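Local coordinates for single-stranded-DNA-specific exonuclease RecJ (Thermus thermophilus, PDB 2ZXR), which degrades single-stranded DNA exonucleolytically in the 5' to 3' direction with the help of divalent metal ions, with no detectable activity on single-stranded RNA, at residues L626-L634 against L645-V656. Sequence-based numbering, arbitrary orientation.
Sequences LKALVHRRL and LFSEALLAYWEV
Leu634 enters the facing helix as a knob into a hole made by Phe646, Ala649, Leu650 and Tyr653. Its two methyls divide the work: Leu634 CD2 presses on Ala649 CB at 3.7 Å and also meets the Phe646 ring, while Leu634 CD1 lies 3.6 Å from Tyr653 CD1, the side chains of Leu634 and Tyr653 crossing at about a right angle. One turn earlier Val630 points at the facing helix and packs with both methyls. Val630 CG1, anti to the backbone N (chi1 177°), rests 3.6 Å from Ala649 O and also touches Tyr653 CB, whereas CG2 reaches Ala652 CB and Val656 CG1. Farther out, His631 and Tyr653 meet rim to rim, their planes inclined at 44°.

On the polar flank a water bridges the two helices. It donates to Leu645 O and to Glu648 OE1, each at 2.9 Å, and weakly accepts from Arg633 NE; the direct salt bridge from Arg633 NH2 to Glu648 OE1 is long, 3.8 Å. Stronger partners lie outside: Asp432 pairs with Arg633 NH1, and Leu12 N donates to Glu648 OE2. This antiparallel helical hairpin in the C-terminal domain, where the axes of the two segments approach to 9.0 Å, is therefore joined mainly by apolar packing, while its charged edge ties it to strand 426-433 and the loop at Leu12, both remote in sequence.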
ATOM      1  N   LEU A 626     -13.202  -2.230 -22.552  1.00 32.83           N
ATOM      2  CA  LEU A 626     -12.926  -3.530 -21.954  1.00 32.40           C
ATOM      3  C   LEU A 626     -12.247  -4.351 -23.067  1.00 31.77           C
ATOM      4  O   LEU A 626     -11.232  -5.018 -22.848  1.00 31.39           O
ATOM      5  CB  LEU A 626     -14.226  -4.222 -21.520  1.00 32.49           C
ATOM      6  CG  LEU A 626     -14.242  -5.175 -20.316  1.00 33.62           C
ATOM      7  CD1 LEU A 626     -15.439  -6.099 -20.440  1.00 33.50           C
ATOM      8  CD2 LEU A 626     -12.996  -6.000 -20.229  1.00 33.21           C
ATOM      9  N   LYS A 627     -12.797  -4.269 -24.271  1.00 31.03           N
ATOM     10  CA  LYS A 627     -12.246  -5.017 -25.397  1.00 31.72           C
ATOM     11  C   LYS A 627     -10.825  -4.585 -25.662  1.00 30.60           C
ATOM     12  O   LYS A 627      -9.926  -5.411 -25.850  1.00 29.63           O
ATOM     13  CB  LYS A 627     -13.078  -4.783 -26.654  1.00 33.60           C
ATOM     14  CG  LYS A 627     -13.569  -6.063 -27.295  1.00 36.29           C
ATOM     15  CD  LYS A 627     -13.274  -6.091 -28.793  1.00 38.10           C
ATOM     16  CE  LYS A 627     -14.373  -5.437 -29.617  1.00 39.13           C
ATOM     17  NZ  LYS A 627     -14.145  -5.683 -31.081  1.00 40.03           N
ATOM     18  N   ALA A 628     -10.642  -3.273 -25.682  1.00 29.42           N
ATOM     19  CA  ALA A 628      -9.338  -2.687 -25.921  1.00 29.25           C
ATOM     20  C   ALA A 628      -8.327  -3.167 -24.894  1.00 28.61           C
ATOM     21  O   ALA A 628      -7.176  -3.418 -25.234  1.00 28.10           O
ATOM     22  CB  ALA A 628      -9.440  -1.153 -25.883  1.00 30.05           C
ATOM     23  N   LEU A 629      -8.737  -3.279 -23.633  1.00 27.33           N
ATOM     24  CA  LEU A 629      -7.795  -3.760 -22.616  1.00 26.88           C
ATOM     25  C   LEU A 629      -7.358  -5.203 -22.933  1.00 26.47           C
ATOM     26  O   LEU A 629      -6.167  -5.540 -22.866  1.00 26.10           O
ATOM     27  CB  LEU A 629      -8.425  -3.702 -21.216  1.00 25.07           C
ATOM     28  CG  LEU A 629      -7.567  -4.131 -20.025  1.00 24.41           C
ATOM     29  CD1 LEU A 629      -8.130  -3.459 -18.740  1.00 25.02           C
ATOM     30  CD2 LEU A 629      -7.561  -5.645 -19.882  1.00 23.34           C
ATOM     31  N   VAL A 630      -8.325  -6.052 -23.263  1.00 26.09           N
ATOM     32  CA  VAL A 630      -8.039  -7.446 -23.593  1.00 26.31           C
ATOM     33  C   VAL A 630      -7.105  -7.542 -24.809  1.00 25.96           C
ATOM     34  O   VAL A 630      -6.149  -8.328 -24.807  1.00 26.23           O
ATOM     35  CB  VAL A 630      -9.357  -8.226 -23.839  1.00 26.89           C
ATOM     36  CG1 VAL A 630      -9.048  -9.672 -24.245  1.00 26.28           C
ATOM     37  CG2 VAL A 630     -10.201  -8.200 -22.574  1.00 25.83           C
ATOM     38  N   HIS A 631      -7.362  -6.723 -25.824  1.00 26.72           N
ATOM     39  CA  HIS A 631      -6.515  -6.691 -27.024  1.00 27.60           C
ATOM     40  C   HIS A 631      -5.077  -6.319 -26.709  1.00 27.91           C
ATOM     41  O   HIS A 631      -4.142  -6.999 -27.140  1.00 27.92           O
ATOM     42  CB  HIS A 631      -7.090  -5.717 -28.062  1.00 27.68           C
ATOM     43  CG  HIS A 631      -8.343  -6.228 -28.715  1.00 28.98           C
ATOM     44  ND1 HIS A 631      -9.052  -5.505 -29.650  1.00 29.76           N
ATOM     45  CD2 HIS A 631      -8.994  -7.410 -28.584  1.00 28.77           C
ATOM     46  CE1 HIS A 631     -10.083  -6.222 -30.071  1.00 28.66           C
ATOM     47  NE2 HIS A 631     -10.070  -7.381 -29.440  1.00 28.42           N
ATOM     48  N   ARG A 632      -4.888  -5.241 -25.955  1.00 27.42           N
ATOM     49  CA  ARG A 632      -3.547  -4.803 -25.584  1.00 28.13           C
ATOM     50  C   ARG A 632      -2.851  -5.911 -24.770  1.00 26.92           C
ATOM     51  O   ARG A 632      -1.638  -6.140 -24.907  1.00 25.98           O
ATOM     52  CB  ARG A 632      -3.656  -3.498 -24.779  1.00 30.58           C
ATOM     53  CG  ARG A 632      -2.414  -3.052 -24.034  1.00 33.56           C
ATOM     54  CD  ARG A 632      -2.847  -2.364 -22.718  1.00 35.72           C
ATOM     55  NE  ARG A 632      -4.010  -1.539 -22.973  1.00 36.04           N
ATOM     56  CZ  ARG A 632      -4.903  -1.158 -22.069  1.00 35.49           C
ATOM     57  NH1 ARG A 632      -4.786  -1.508 -20.799  1.00 37.12           N
ATOM     58  NH2 ARG A 632      -5.959  -0.471 -22.467  1.00 35.31           N
ATOM     59  N   ARG A 633      -3.608  -6.587 -23.908  1.00 26.32           N
ATOM     60  CA  ARG A 633      -3.043  -7.700 -23.127  1.00 26.84           C
ATOM     61  C   ARG A 633      -2.589  -8.813 -24.069  1.00 25.85           C
ATOM     62  O   ARG A 633      -1.474  -9.313 -23.951  1.00 26.28           O
ATOM     63  CB  ARG A 633      -4.069  -8.310 -22.175  1.00 27.64           C
ATOM     64  CG  ARG A 633      -3.939  -7.880 -20.740  1.00 32.19           C
ATOM     65  CD  ARG A 633      -2.578  -8.196 -20.172  1.00 31.46           C
ATOM     66  NE  ARG A 633      -2.735  -8.959 -18.946  1.00 32.69           N
ATOM     67  CZ  ARG A 633      -3.316  -8.504 -17.844  1.00 30.20           C
ATOM     68  NH1 ARG A 633      -3.804  -7.276 -17.790  1.00 28.41           N
ATOM     69  NH2 ARG A 633      -3.396  -9.296 -16.795  1.00 28.96           N
ATOM     70  N   LEU A 634      -3.463  -9.195 -24.999  1.00 25.19           N
ATOM     71  CA  LEU A 634      -3.140 -10.265 -25.953  1.00 24.93           C
ATOM     72  C   LEU A 634      -1.864  -9.967 -26.704  1.00 24.25           C
ATOM     73  O   LEU A 634      -0.954 -10.794 -26.757  1.00 23.32           O
ATOM     74  CB  LEU A 634      -4.280 -10.472 -26.965  1.00 24.52           C
ATOM     75  CG  LEU A 634      -5.443 -11.384 -26.588  1.00 25.07           C
ATOM     76  CD1 LEU A 634      -6.486 -11.388 -27.710  1.00 23.65           C
ATOM     77  CD2 LEU A 634      -4.926 -12.799 -26.350  1.00 23.98           C
ATOM     78  N   LEU A 645      -0.143 -15.416 -19.328  1.00 21.22           N
ATOM     79  CA  LEU A 645      -0.864 -14.155 -19.582  1.00 20.55           C
ATOM     80  C   LEU A 645      -1.612 -14.183 -20.904  1.00 20.16           C
ATOM     81  O   LEU A 645      -2.713 -13.664 -21.037  1.00 19.69           O
ATOM     82  CB  LEU A 645       0.133 -12.987 -19.583  1.00 20.04           C
ATOM     83  CG  LEU A 645       0.659 -12.654 -18.175  1.00 20.44           C
ATOM     84  CD1 LEU A 645       1.911 -11.775 -18.201  1.00 20.13           C
ATOM     85  CD2 LEU A 645      -0.484 -11.991 -17.403  1.00 20.93           C
ATOM     86  N   PHE A 646      -0.996 -14.799 -21.896  1.00 20.96           N
ATOM     87  CA  PHE A 646      -1.610 -14.895 -23.215  1.00 20.51           C
ATOM     88  C   PHE A 646      -2.819 -15.810 -23.104  1.00 20.46           C
ATOM     89  O   PHE A 646      -3.894 -15.497 -23.621  1.00 19.28           O
ATOM     90  CB  PHE A 646      -0.624 -15.488 -24.201  1.00 19.52           C
ATOM     91  CG  PHE A 646      -1.153 -15.563 -25.579  1.00 21.23           C
ATOM     92  CD1 PHE A 646      -1.273 -14.414 -26.348  1.00 20.93           C
ATOM     93  CD2 PHE A 646      -1.563 -16.779 -26.109  1.00 21.11           C
ATOM     94  CE1 PHE A 646      -1.792 -14.478 -27.612  1.00 21.34           C
ATOM     95  CE2 PHE A 646      -2.082 -16.840 -27.382  1.00 22.13           C
ATOM     96  CZ  PHE A 646      -2.195 -15.694 -28.130  1.00 21.36           C
ATOM     97  N   SER A 647      -2.626 -16.945 -22.420  1.00 20.12           N
ATOM     98  CA  SER A 647      -3.709 -17.904 -22.225  1.00 21.05           C
ATOM     99  C   SER A 647      -4.840 -17.241 -21.447  1.00 21.40           C
ATOM    100  O   SER A 647      -6.005 -17.402 -21.775  1.00 22.09           O
ATOM    101  CB  SER A 647      -3.227 -19.133 -21.429  1.00 21.11           C
ATOM    102  OG  SER A 647      -2.339 -19.949 -22.180  1.00 22.34           O
ATOM    103  N   GLU A 648      -4.488 -16.495 -20.407  1.00 21.16           N
ATOM    104  CA  GLU A 648      -5.510 -15.856 -19.596  1.00 21.70           C
ATOM    105  C   GLU A 648      -6.270 -14.845 -20.427  1.00 22.14           C
ATOM    106  O   GLU A 648      -7.514 -14.775 -20.390  1.00 21.71           O
ATOM    107  CB  GLU A 648      -4.874 -15.159 -18.386  1.00 21.70           C
ATOM    108  CG  GLU A 648      -5.877 -14.382 -17.571  1.00 22.91           C
ATOM    109  CD  GLU A 648      -5.239 -13.663 -16.402  1.00 24.85           C
ATOM    110  OE1 GLU A 648      -4.180 -13.014 -16.589  1.00 24.41           O
ATOM    111  OE2 GLU A 648      -5.814 -13.750 -15.302  1.00 25.43           O
ATOM    112  N   ALA A 649      -5.502 -14.055 -21.171  1.00 22.03           N
ATOM    113  CA  ALA A 649      -6.050 -13.015 -22.017  1.00 22.14           C
ATOM    114  C   ALA A 649      -6.953 -13.596 -23.098  1.00 22.71           C
ATOM    115  O   ALA A 649      -7.945 -12.972 -23.505  1.00 21.65           O
ATOM    116  CB  ALA A 649      -4.917 -12.229 -22.657  1.00 22.04           C
ATOM    117  N   LEU A 650      -6.592 -14.783 -23.579  1.00 23.07           N
ATOM    118  CA  LEU A 650      -7.375 -15.425 -24.622  1.00 23.54           C
ATOM    119  C   LEU A 650      -8.735 -15.808 -24.056  1.00 23.86           C
ATOM    120  O   LEU A 650      -9.752 -15.633 -24.720  1.00 23.51           O
ATOM    121  CB  LEU A 650      -6.631 -16.648 -25.176  1.00 22.53           C
ATOM    122  CG  LEU A 650      -7.352 -17.418 -26.294  1.00 22.67           C
ATOM    123  CD1 LEU A 650      -7.860 -16.462 -27.369  1.00 22.68           C
ATOM    124  CD2 LEU A 650      -6.400 -18.429 -26.894  1.00 21.02           C
ATOM    125  N   LEU A 651      -8.764 -16.318 -22.825  1.00 25.25           N
ATOM    126  CA  LEU A 651     -10.048 -16.662 -22.210  1.00 26.34           C
ATOM    127  C   LEU A 651     -10.942 -15.413 -22.111  1.00 26.84           C
ATOM    128  O   LEU A 651     -12.139 -15.466 -22.404  1.00 26.28           O
ATOM    129  CB  LEU A 651      -9.844 -17.238 -20.815  1.00 27.96           C
ATOM    130  CG  LEU A 651      -9.027 -18.533 -20.736  1.00 29.20           C
ATOM    131  CD1 LEU A 651      -9.092 -19.047 -19.286  1.00 30.55           C
ATOM    132  CD2 LEU A 651      -9.597 -19.590 -21.692  1.00 29.15           C
ATOM    133  N   ALA A 652     -10.369 -14.281 -21.716  1.00 26.37           N
ATOM    134  CA  ALA A 652     -11.178 -13.068 -21.603  1.00 26.80           C
ATOM    135  C   ALA A 652     -11.635 -12.680 -23.005  1.00 27.21           C
ATOM    136  O   ALA A 652     -12.759 -12.200 -23.199  1.00 25.85           O
ATOM    137  CB  ALA A 652     -10.358 -11.916 -20.956  1.00 25.30           C
ATOM    138  N   TYR A 653     -10.751 -12.900 -23.976  1.00 28.19           N
ATOM    139  CA  TYR A 653     -11.041 -12.589 -25.373  1.00 29.53           C
ATOM    140  C   TYR A 653     -12.270 -13.363 -25.875  1.00 31.39           C
ATOM    141  O   TYR A 653     -13.125 -12.780 -26.544  1.00 31.18           O
ATOM    142  CB  TYR A 653      -9.838 -12.913 -26.253  1.00 29.25           C
ATOM    143  CG  TYR A 653     -10.073 -12.673 -27.736  1.00 31.01           C
ATOM    144  CD1 TYR A 653     -10.081 -11.390 -28.261  1.00 31.32           C
ATOM    145  CD2 TYR A 653     -10.313 -13.739 -28.607  1.00 32.74           C
ATOM    146  CE1 TYR A 653     -10.325 -11.166 -29.614  1.00 32.07           C
ATOM    147  CE2 TYR A 653     -10.555 -13.521 -29.971  1.00 32.76           C
ATOM    148  CZ  TYR A 653     -10.561 -12.227 -30.460  1.00 33.69           C
ATOM    149  OH  TYR A 653     -10.824 -11.995 -31.800  1.00 36.16           O
ATOM    150  N   TRP A 654     -12.359 -14.661 -25.574  1.00 33.02           N
ATOM    151  CA  TRP A 654     -13.529 -15.444 -26.011  1.00 35.50           C
ATOM    152  C   TRP A 654     -14.764 -14.786 -25.383  1.00 36.82           C
ATOM    153  O   TRP A 654     -15.781 -14.587 -26.035  1.00 35.81           O
ATOM    154  CB  TRP A 654     -13.543 -16.882 -25.480  1.00 34.71           C
ATOM    155  CG  TRP A 654     -12.366 -17.789 -25.715  1.00 35.71           C
ATOM    156  CD1 TRP A 654     -11.790 -18.640 -24.780  1.00 35.59           C
ATOM    157  CD2 TRP A 654     -11.689 -18.037 -26.938  1.00 33.70           C
ATOM    158  NE1 TRP A 654     -10.807 -19.392 -25.359  1.00 34.15           N
ATOM    159  CE2 TRP A 654     -10.719 -19.047 -26.681  1.00 34.87           C
ATOM    160  CE3 TRP A 654     -11.801 -17.515 -28.219  1.00 32.86           C
ATOM    161  CZ2 TRP A 654      -9.870 -19.537 -27.667  1.00 33.23           C
ATOM    162  CZ3 TRP A 654     -10.970 -17.990 -29.181  1.00 34.35           C
ATOM    163  CH2 TRP A 654     -10.005 -18.998 -28.903  1.00 34.77           C
ATOM    164  N   GLU A 655     -14.671 -14.490 -24.090  1.00 38.86           N
ATOM    165  CA  GLU A 655     -15.789 -13.883 -23.386  1.00 41.86           C
ATOM    166  C   GLU A 655     -16.246 -12.532 -23.934  1.00 43.07           C
ATOM    167  O   GLU A 655     -17.428 -12.354 -24.229  1.00 43.30           O
ATOM    168  CB  GLU A 655     -15.474 -13.758 -21.897  1.00 42.58           C
ATOM    169  CG  GLU A 655     -16.092 -14.874 -21.086  1.00 45.13           C
ATOM    170  CD  GLU A 655     -17.526 -15.183 -21.541  1.00 47.36           C
ATOM    171  OE1 GLU A 655     -18.427 -14.322 -21.374  1.00 47.83           O
ATOM    172  OE2 GLU A 655     -17.744 -16.286 -22.087  1.00 46.91           O
ATOM    173  N   VAL A 656     -15.326 -11.584 -24.080  1.00 44.54           N
ATOM    174  CA  VAL A 656     -15.705 -10.274 -24.595  1.00 47.10           C
ATOM    175  C   VAL A 656     -16.225 -10.322 -26.022  1.00 49.20           C
ATOM    176  O   VAL A 656     -16.351  -9.288 -26.680  1.00 50.83           O
ATOM    177  CB  VAL A 656     -14.540  -9.268 -24.576  1.00 46.18           C
ATOM    178  CG1 VAL A 656     -14.089  -9.045 -23.165  1.00 47.20           C
ATOM    179  CG2 VAL A 656     -13.401  -9.756 -25.440  1.00 46.70           C
TER
HETATM  180  O   HOH W   1      -3.681 -11.726 -19.105  1.00 18.67           O